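Side-chain contacts in aspartate aminotransferase (Plasmodium falciparum, PDB 3K7Y), which probably catalyses the pyridoxal-phosphate-dependent transfer of an amino group from L-aspartate to 2-oxoglutarate, giving oxaloacetate and L-glutamate: residues Tyr132-His135 against Val136-Ile139; Ser182-Asn185 against Pro186-Val189; Glu12-Asn15 against Ile16-Thr19. One frame throughout, in Å; residues are numbered along the deposited sequence.

Overall arrangement
Contacts 1 and 2 are buried and meet the same pyridoxal phosphate: 132-139 takes in most of a short helix that follows strand 124-128 of the large mixed sheet, and 182-189 is a tight loop after the neighbouring strand 176-179. They touch where Tyr132 packs on Asn185. Contact 3, at the start of helix 15-23, lies at the surface and touches contact 1 through Ile16 and Ile133. Contacts 1 and 3 both reach Arg283 of the second subunit, whereas contact 2 stays within one chain. The chemistry changes accordingly: a ring facing the cofactor in contact 1, a cis-proline and an amide bonded to the cofactor in contact 2, and a lysine-asparagine bond at a helix start in contact 3.

Contact 1: residues Tyr132-His135 against Val136-Ile139; sequences YINH and VNMI. With PLP (pyridoxal-5'-phosphate), chain B.
Met138 keeps CG anti to its carbonyl carbon (chi1 -63°), which turns the start of its chain back to Asn134, while Asn137, with CG anti to the backbone N (chi1 -170°), runs beside Asn134 and points the same way. ND2 of Asn134 is what both residues meet: it lies 3.4 Å from CB of Asn137 and 3.7 Å from CG of Met138. The two asparagine amides are turned 43° apart rather than laid flat together, and OD1 of Asn134 is hydrogen-bonded to Arg283 of the second subunit. Along the backbone, Met138 N bonds Asn134 O at 2.7 Å, whereas Ile133 O receives weak bonds from the N-H groups of both Val136 and Asn137.

Residues 133-139 make up nearly the whole of the short helix 133-140, with Tyr132 at the N-cap position; the helix is the crossover of a beta-alpha-beta unit between strands 124-128 and 145-153, in the large domain of a fold-type I pyridoxal-phosphate enzyme. The Tyr132 ring faces the cofactor, whose C2 stands 3.8 Å above the ring plane, displaced toward the rim; CE1 of Tyr132 is 3.8 Å from the pyridine N1. Behind the ring, Asn134 N lies 4.0 Å above the centre of the opposite face. The imidazole of His135 has CE1 in the tyrosine plane at its edge, and CD1 of Tyr132 sits 3.4 Å above the imidazole plane, toward its rim. Deeper in the core, His135 and Ile139 pack on Ile178 of strand 176-179, and Met138 meets Ile110 and Phe111 of helix 105-118.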
loop_
_atom_site.group_PDB
_atom_site.type_symbol
_atom_site.label_atom_id
_atom_site.label_comp_id
_atom_site.label_asym_id
_atom_site.label_seq_id
_atom_site.Cartn_x
_atom_site.Cartn_y
_atom_site.Cartn_z
ATOM N N TYR A 132 10.776 14.637 12.129
ATOM C CA TYR A 132 9.509 13.931 12.133
ATOM C C TYR A 132 9.785 12.508 12.633
ATOM O O TYR A 132 10.582 11.790 12.026
ATOM C CB TYR A 132 8.934 13.918 10.727
ATOM C CG TYR A 132 7.716 13.051 10.576
ATOM C CD1 TYR A 132 7.602 12.190 9.501
ATOM C CD2 TYR A 132 6.688 13.073 11.515
ATOM C CE1 TYR A 132 6.497 11.385 9.350
ATOM C CE2 TYR A 132 5.584 12.268 11.378
ATOM C CZ TYR A 132 5.497 11.430 10.293
ATOM O OH TYR A 132 4.411 10.614 10.120
ATOM N N ILE A 133 9.148 12.118 13.744
ATOM C CA ILE A 133 9.380 10.804 14.379
ATOM C C ILE A 133 9.492 9.646 13.424
ATOM O O ILE A 133 10.516 8.966 13.435
ATOM C CB ILE A 133 8.321 10.410 15.423
ATOM C CG1 ILE A 133 7.037 11.244 15.222
ATOM C CG2 ILE A 133 8.927 10.523 16.822
ATOM C CD1 ILE A 133 5.770 10.738 15.951
ATOM N N ASN A 134 8.470 9.404 12.604
ATOM C CA ASN A 134 8.532 8.235 11.726
ATOM C C ASN A 134 9.787 8.209 10.846
ATOM O O ASN A 134 10.428 7.157 10.735
ATOM C CB ASN A 134 7.243 7.997 10.929
ATOM C CG ASN A 134 6.749 6.543 11.035
ATOM O OD1 ASN A 134 5.547 6.251 10.893
ATOM N ND2 ASN A 134 7.671 5.630 11.320
ATOM N N HIS A 135 10.196 9.340 10.282
ATOM C CA HIS A 135 11.471 9.352 9.590
ATOM C C HIS A 135 12.506 8.548 10.382
ATOM O O HIS A 135 13.174 7.670 9.824
ATOM C CB HIS A 135 12.007 10.772 9.364
ATOM C CG HIS A 135 11.229 11.585 8.369
ATOM N ND1 HIS A 135 10.228 11.056 7.577
ATOM C CD2 HIS A 135 11.329 12.889 8.022
ATOM C CE1 HIS A 135 9.729 12.003 6.804
ATOM N NE2 HIS A 135 10.381 13.126 7.054
ATOM N N VAL A 136 12.643 8.826 11.680
ATOM C CA VAL A 136 13.613 8.090 12.493
ATOM C C VAL A 136 13.366 6.600 12.333
ATOM O O VAL A 136 14.286 5.874 11.929
ATOM C CB VAL A 136 13.599 8.460 13.985
ATOM C CG1 VAL A 136 14.598 7.632 14.727
ATOM C CG2 VAL A 136 13.939 9.914 14.184
ATOM N N ASN A 137 12.134 6.159 12.612
ATOM C CA ASN A 137 11.801 4.726 12.569
ATOM C C ASN A 137 12.022 4.118 11.187
ATOM O O ASN A 137 12.617 3.055 11.049
ATOM C CB ASN A 137 10.354 4.457 13.025
ATOM C CG ASN A 137 10.063 2.950 13.225
ATOM O OD1 ASN A 137 10.583 2.323 14.151
ATOM N ND2 ASN A 137 9.244 2.379 12.360
ATOM N N MET A 138 11.542 4.812 10.172
ATOM C CA MET A 138 11.631 4.312 8.813
ATOM C C MET A 138 13.084 4.194 8.333
ATOM O O MET A 138 13.456 3.205 7.703
ATOM C CB MET A 138 10.856 5.205 7.863
ATOM C CG MET A 138 9.383 5.286 8.109
ATOM S SD MET A 138 8.745 5.797 6.515
ATOM C CE MET A 138 7.897 4.316 6.008
ATOM N N ILE A 139 13.897 5.209 8.628
ATOM C CA ILE A 139 15.296 5.194 8.238
ATOM C C ILE A 139 16.044 4.088 8.955
ATOM O O ILE A 139 16.666 3.241 8.317
ATOM C CB ILE A 139 15.990 6.531 8.529
ATOM C CG1 ILE A 139 15.716 7.519 7.403
ATOM C CG2 ILE A 139 17.497 6.332 8.637
ATOM C CD1 ILE A 139 14.716 8.566 7.724
HETATM N N1 PLP B . 5.786 13.614 6.350
HETATM C C2 PLP B . 5.353 14.453 7.344
HETATM C C2A PLP B . 6.250 15.550 7.776
HETATM C C3 PLP B . 4.101 14.270 7.910
HETATM O O3 PLP B . 3.659 15.120 8.892
HETATM C C4 PLP B . 3.289 13.221 7.474
HETATM C C4A PLP B . 1.893 13.155 8.013
HETATM O O4A PLP B . 0.977 13.702 7.384
HETATM C C5 PLP B . 3.721 12.358 6.448
HETATM C C6 PLP B . 4.989 12.569 5.901
HETATM C C5A PLP B . 2.918 11.171 5.909
HETATM O O4P PLP B . 1.576 11.426 5.529
HETATM P P PLP B . 0.592 10.208 5.111
HETATM O O1P PLP B . -0.465 10.670 4.149
HETATM O O2P PLP B . -0.157 9.739 6.330
HETATM O O3P PLP B . 1.437 9.129 4.473
#

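Contact 2: residues Ser182-Asn185 against Pro186-Val189; sequences SCYN and PCSV. With PLP (pyridoxal-5'-phosphate), chain B.
A cis peptide joins Asn185 to Pro186 and folds the chain so tightly that Ser188 N bonds Tyr184 O at 2.6 Å. Inside the turn, OG of Ser188 donates to Pro186 O at 2.8 Å. The Tyr184 ring, carried with CG anti to the backbone N (chi1 -158°), lies against Cys187: CB of Cys187 is 3.5 Å from CD1 of Tyr184, and SG makes an oblique sulfur-aromatic contact, 4.2 Å from the ring centroid and 33° off the normal. Pro186 comes to the edge of the same ring, its N near the ring plane and its CD 4.1 Å from CE1 of Tyr184. The phenol OH is hydrogen-bonded to Pro130 O and Thr128 OG1, which holds the hydroxyl end of the ring.

The Asn185 amide lies between Pro186 and the cofactor: OD1 is 3.0 Å from Pro186 N and ND2 donates to O3 of pyridoxal phosphate at 2.9 Å, while OD1 accepts from Arg380, which should hold the amide in one orientation. With Tyr216, whose OH bonds the cofactor and is weakly bonded to Asn185 ND2, this asparagine followed by a cis-proline forms the O3 side of the cofactor site, as in other class I aspartate aminotransferases.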
loop_
_atom_site.group_PDB
_atom_site.type_symbol
_atom_site.label_atom_id
_atom_site.label_comp_id
_atom_site.label_asym_id
_atom_site.label_seq_id
_atom_site.Cartn_x
_atom_site.Cartn_y
_atom_site.Cartn_z
ATOM N N SER A 182 8.633 23.724 5.003
ATOM C CA SER A 182 7.423 24.450 5.341
ATOM C C SER A 182 6.561 23.563 6.214
ATOM O O SER A 182 6.641 22.349 6.121
ATOM C CB SER A 182 6.684 24.853 4.062
ATOM O OG SER A 182 5.514 25.602 4.344
ATOM N N CYS A 183 5.765 24.188 7.078
ATOM C CA CYS A 183 4.866 23.496 8.011
ATOM C C CYS A 183 5.516 22.400 8.852
ATOM O O CYS A 183 4.877 21.400 9.181
ATOM C CB CYS A 183 3.651 22.955 7.268
ATOM S SG CYS A 183 2.741 24.278 6.495
ATOM N N TYR A 184 6.777 22.619 9.213
ATOM C CA TYR A 184 7.608 21.635 9.885
ATOM C C TYR A 184 6.852 20.845 10.941
ATOM O O TYR A 184 6.124 21.409 11.759
ATOM C CB TYR A 184 8.802 22.329 10.522
ATOM C CG TYR A 184 9.971 21.424 10.796
ATOM C CD1 TYR A 184 9.926 20.468 11.813
ATOM C CD2 TYR A 184 11.143 21.525 10.041
ATOM C CE1 TYR A 184 11.022 19.631 12.071
ATOM C CE2 TYR A 184 12.258 20.689 10.296
ATOM C CZ TYR A 184 12.187 19.751 11.313
ATOM O OH TYR A 184 13.275 18.935 11.557
ATOM N N ASN A 185 7.021 19.528 10.894
ATOM C CA ASN A 185 6.473 18.610 11.890
ATOM C C ASN A 185 7.598 17.944 12.693
ATOM O O ASN A 185 8.334 17.128 12.154
ATOM C CB ASN A 185 5.613 17.554 11.194
ATOM C CG ASN A 185 4.971 16.582 12.163
ATOM O OD1 ASN A 185 5.409 16.428 13.304
ATOM N ND2 ASN A 185 3.923 15.913 11.708
ATOM N N PRO A 186 7.716 18.267 13.999
ATOM C CA PRO A 186 6.837 19.084 14.860
ATOM C C PRO A 186 7.030 20.612 14.946
ATOM O O PRO A 186 6.065 21.303 15.271
ATOM C CB PRO A 186 7.068 18.482 16.243
ATOM C CG PRO A 186 8.480 18.031 16.198
ATOM C CD PRO A 186 8.761 17.583 14.784
ATOM N N CYS A 187 8.232 21.138 14.688
ATOM C CA CYS A 187 8.539 22.591 14.901
ATOM C C CYS A 187 7.505 23.626 14.461
ATOM O O CYS A 187 7.302 24.606 15.149
ATOM C CB CYS A 187 9.879 22.967 14.284
ATOM S SG CYS A 187 11.171 21.978 14.980
ATOM N N SER A 188 6.879 23.419 13.309
ATOM C CA SER A 188 5.887 24.348 12.790
ATOM C C SER A 188 6.538 25.667 12.390
ATOM O O SER A 188 5.907 26.712 12.440
ATOM C CB SER A 188 4.790 24.603 13.829
ATOM O OG SER A 188 4.465 23.420 14.529
ATOM N N VAL A 189 7.799 25.601 11.984
ATOM C CA VAL A 189 8.584 26.776 11.618
ATOM C C VAL A 189 9.064 26.584 10.178
ATOM O O VAL A 189 9.753 25.610 9.904
ATOM C CB VAL A 189 9.828 26.908 12.570
ATOM C CG1 VAL A 189 10.694 28.066 12.183
ATOM C CG2 VAL A 189 9.410 27.061 14.026
HETATM N N1 PLP B . 5.786 13.614 6.350
HETATM C C2 PLP B . 5.353 14.453 7.344
HETATM C C2A PLP B . 6.250 15.550 7.776
HETATM C C3 PLP B . 4.101 14.270 7.910
HETATM O O3 PLP B . 3.659 15.120 8.892
HETATM C C4 PLP B . 3.289 13.221 7.474
HETATM C C4A PLP B . 1.893 13.155 8.013
HETATM O O4A PLP B . 0.977 13.702 7.384
HETATM C C5 PLP B . 3.721 12.358 6.448
HETATM C C6 PLP B . 4.989 12.569 5.901
HETATM C C5A PLP B . 2.918 11.171 5.909
HETATM O O4P PLP B . 1.576 11.426 5.529
HETATM P P PLP B . 0.592 10.208 5.111
HETATM O O1P PLP B . -0.465 10.670 4.149
HETATM O O2P PLP B . -0.157 9.739 6.330
HETATM O O3P PLP B . 1.437 9.129 4.473
#

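Contact 3: residues Glu12-Asn15 against Ile16-Thr19; sequences EVDN and ILKT
Lys18 NZ donates to OD1 of Asn15 at 2.8 Å, approaching from above the amide plane, 54° out of it. The two side chains lie alongside and point the same way; beyond CG the lysine is extended, and it passes Val13 with CE 3.3 Å from Val13 O. A second bond ties Thr19 to the preceding turn: OG1 donates to Asn15 O at 3.1 Å, a donor placed by its chi1 of -53°, with OG1 beside the backbone N. In the backbone, Leu17 N reaches Asp14 O at 2.9 Å.

Asp14 holds the N-cap position but makes no capping bond with its carboxylate. Instead OD1 of Asp14 rests 3.6 Å from CB of Leu17, and OD2 is 3.9 Å from CG2 of Ile16. CG2 of Val13 reaches the same CB of Leu17, at 4.1 Å.

The turn begins helix 15-23 at the dimer interface, where Ile16 and Leu17 pack on Arg283 of the second subunit and Asp14 forms a long, weak ion pair with it. Within its own chain, Thr19 touches Ser35, just past strand 32-33, and Ile16 meets Ile133 at the start of helix 133-140.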
loop_
_atom_site.group_PDB
_atom_site.type_symbol
_atom_site.label_atom_id
_atom_site.label_comp_id
_atom_site.label_asym_id
_atom_site.label_seq_id
_atom_site.Cartn_x
_atom_site.Cartn_y
_atom_site.Cartn_z
ATOM N N GLU A 12 6.774 -1.249 22.629
ATOM C CA GLU A 12 6.540 0.171 22.817
ATOM C C GLU A 12 6.430 0.872 21.453
ATOM O O GLU A 12 7.376 0.861 20.653
ATOM C CB GLU A 12 7.691 0.788 23.608
ATOM C CG GLU A 12 7.520 0.810 25.118
ATOM C CD GLU A 12 8.506 1.766 25.782
ATOM O OE1 GLU A 12 8.722 1.654 27.010
ATOM O OE2 GLU A 12 9.068 2.633 25.072
ATOM N N VAL A 13 5.275 1.484 21.198
ATOM C CA VAL A 13 5.058 2.266 19.971
ATOM C C VAL A 13 5.523 3.735 20.082
ATOM O O VAL A 13 5.981 4.186 21.144
ATOM C CB VAL A 13 3.584 2.193 19.499
ATOM C CG1 VAL A 13 3.420 1.117 18.426
ATOM C CG2 VAL A 13 2.641 1.956 20.679
ATOM N N ASP A 14 5.420 4.466 18.972
ATOM C CA ASP A 14 5.773 5.891 18.923
ATOM C C ASP A 14 4.915 6.732 19.874
ATOM O O ASP A 14 3.753 6.392 20.135
ATOM C CB ASP A 14 5.649 6.428 17.487
ATOM C CG ASP A 14 4.481 5.801 16.708
ATOM O OD1 ASP A 14 3.594 5.154 17.321
ATOM O OD2 ASP A 14 4.463 5.959 15.468
ATOM N N ASN A 15 5.497 7.823 20.381
ATOM C CA ASN A 15 4.803 8.772 21.260
ATOM C C ASN A 15 3.362 9.029 20.800
ATOM O O ASN A 15 2.442 9.128 21.614
ATOM C CB ASN A 15 5.575 10.100 21.304
ATOM C CG ASN A 15 6.946 9.986 21.989
ATOM O OD1 ASN A 15 7.482 8.892 22.193
ATOM N ND2 ASN A 15 7.524 11.141 22.333
ATOM N N ILE A 16 3.200 9.095 19.478
ATOM C CA ILE A 16 1.951 9.430 18.775
ATOM C C ILE A 16 0.785 8.444 19.017
ATOM O O ILE A 16 -0.378 8.800 18.818
ATOM C CB ILE A 16 2.251 9.609 17.233
ATOM C CG1 ILE A 16 2.005 11.060 16.752
ATOM C CG2 ILE A 16 1.613 8.492 16.366
ATOM C CD1 ILE A 16 0.606 11.369 16.210
ATOM N N LEU A 17 1.099 7.222 19.452
ATOM C CA LEU A 17 0.074 6.199 19.707
ATOM C C LEU A 17 -0.233 5.884 21.179
ATOM O O LEU A 17 -1.390 5.642 21.514
ATOM C CB LEU A 17 0.365 4.908 18.931
ATOM C CG LEU A 17 -0.555 4.641 17.734
ATOM C CD1 LEU A 17 -0.224 5.545 16.557
ATOM C CD2 LEU A 17 -0.519 3.174 17.323
ATOM N N LYS A 18 0.778 5.877 22.049
ATOM C CA LYS A 18 0.531 5.736 23.494
ATOM C C LYS A 18 -0.551 6.730 23.904
ATOM O O LYS A 18 -1.314 6.493 24.848
ATOM C CB LYS A 18 1.780 6.037 24.337
ATOM C CG LYS A 18 3.121 5.581 23.785
ATOM C CD LYS A 18 4.254 6.337 24.471
ATOM C CE LYS A 18 5.595 6.036 23.839
ATOM N NZ LYS A 18 6.573 7.098 24.184
ATOM N N THR A 19 -0.590 7.850 23.180
ATOM C CA THR A 19 -1.507 8.950 23.439
ATOM C C THR A 19 -2.847 8.699 22.759
ATOM O O THR A 19 -3.894 8.945 23.353
ATOM C CB THR A 19 -0.910 10.305 22.971
ATOM O OG1 THR A 19 0.390 10.478 23.545
ATOM C CG2 THR A 19 -1.788 11.468 23.395
#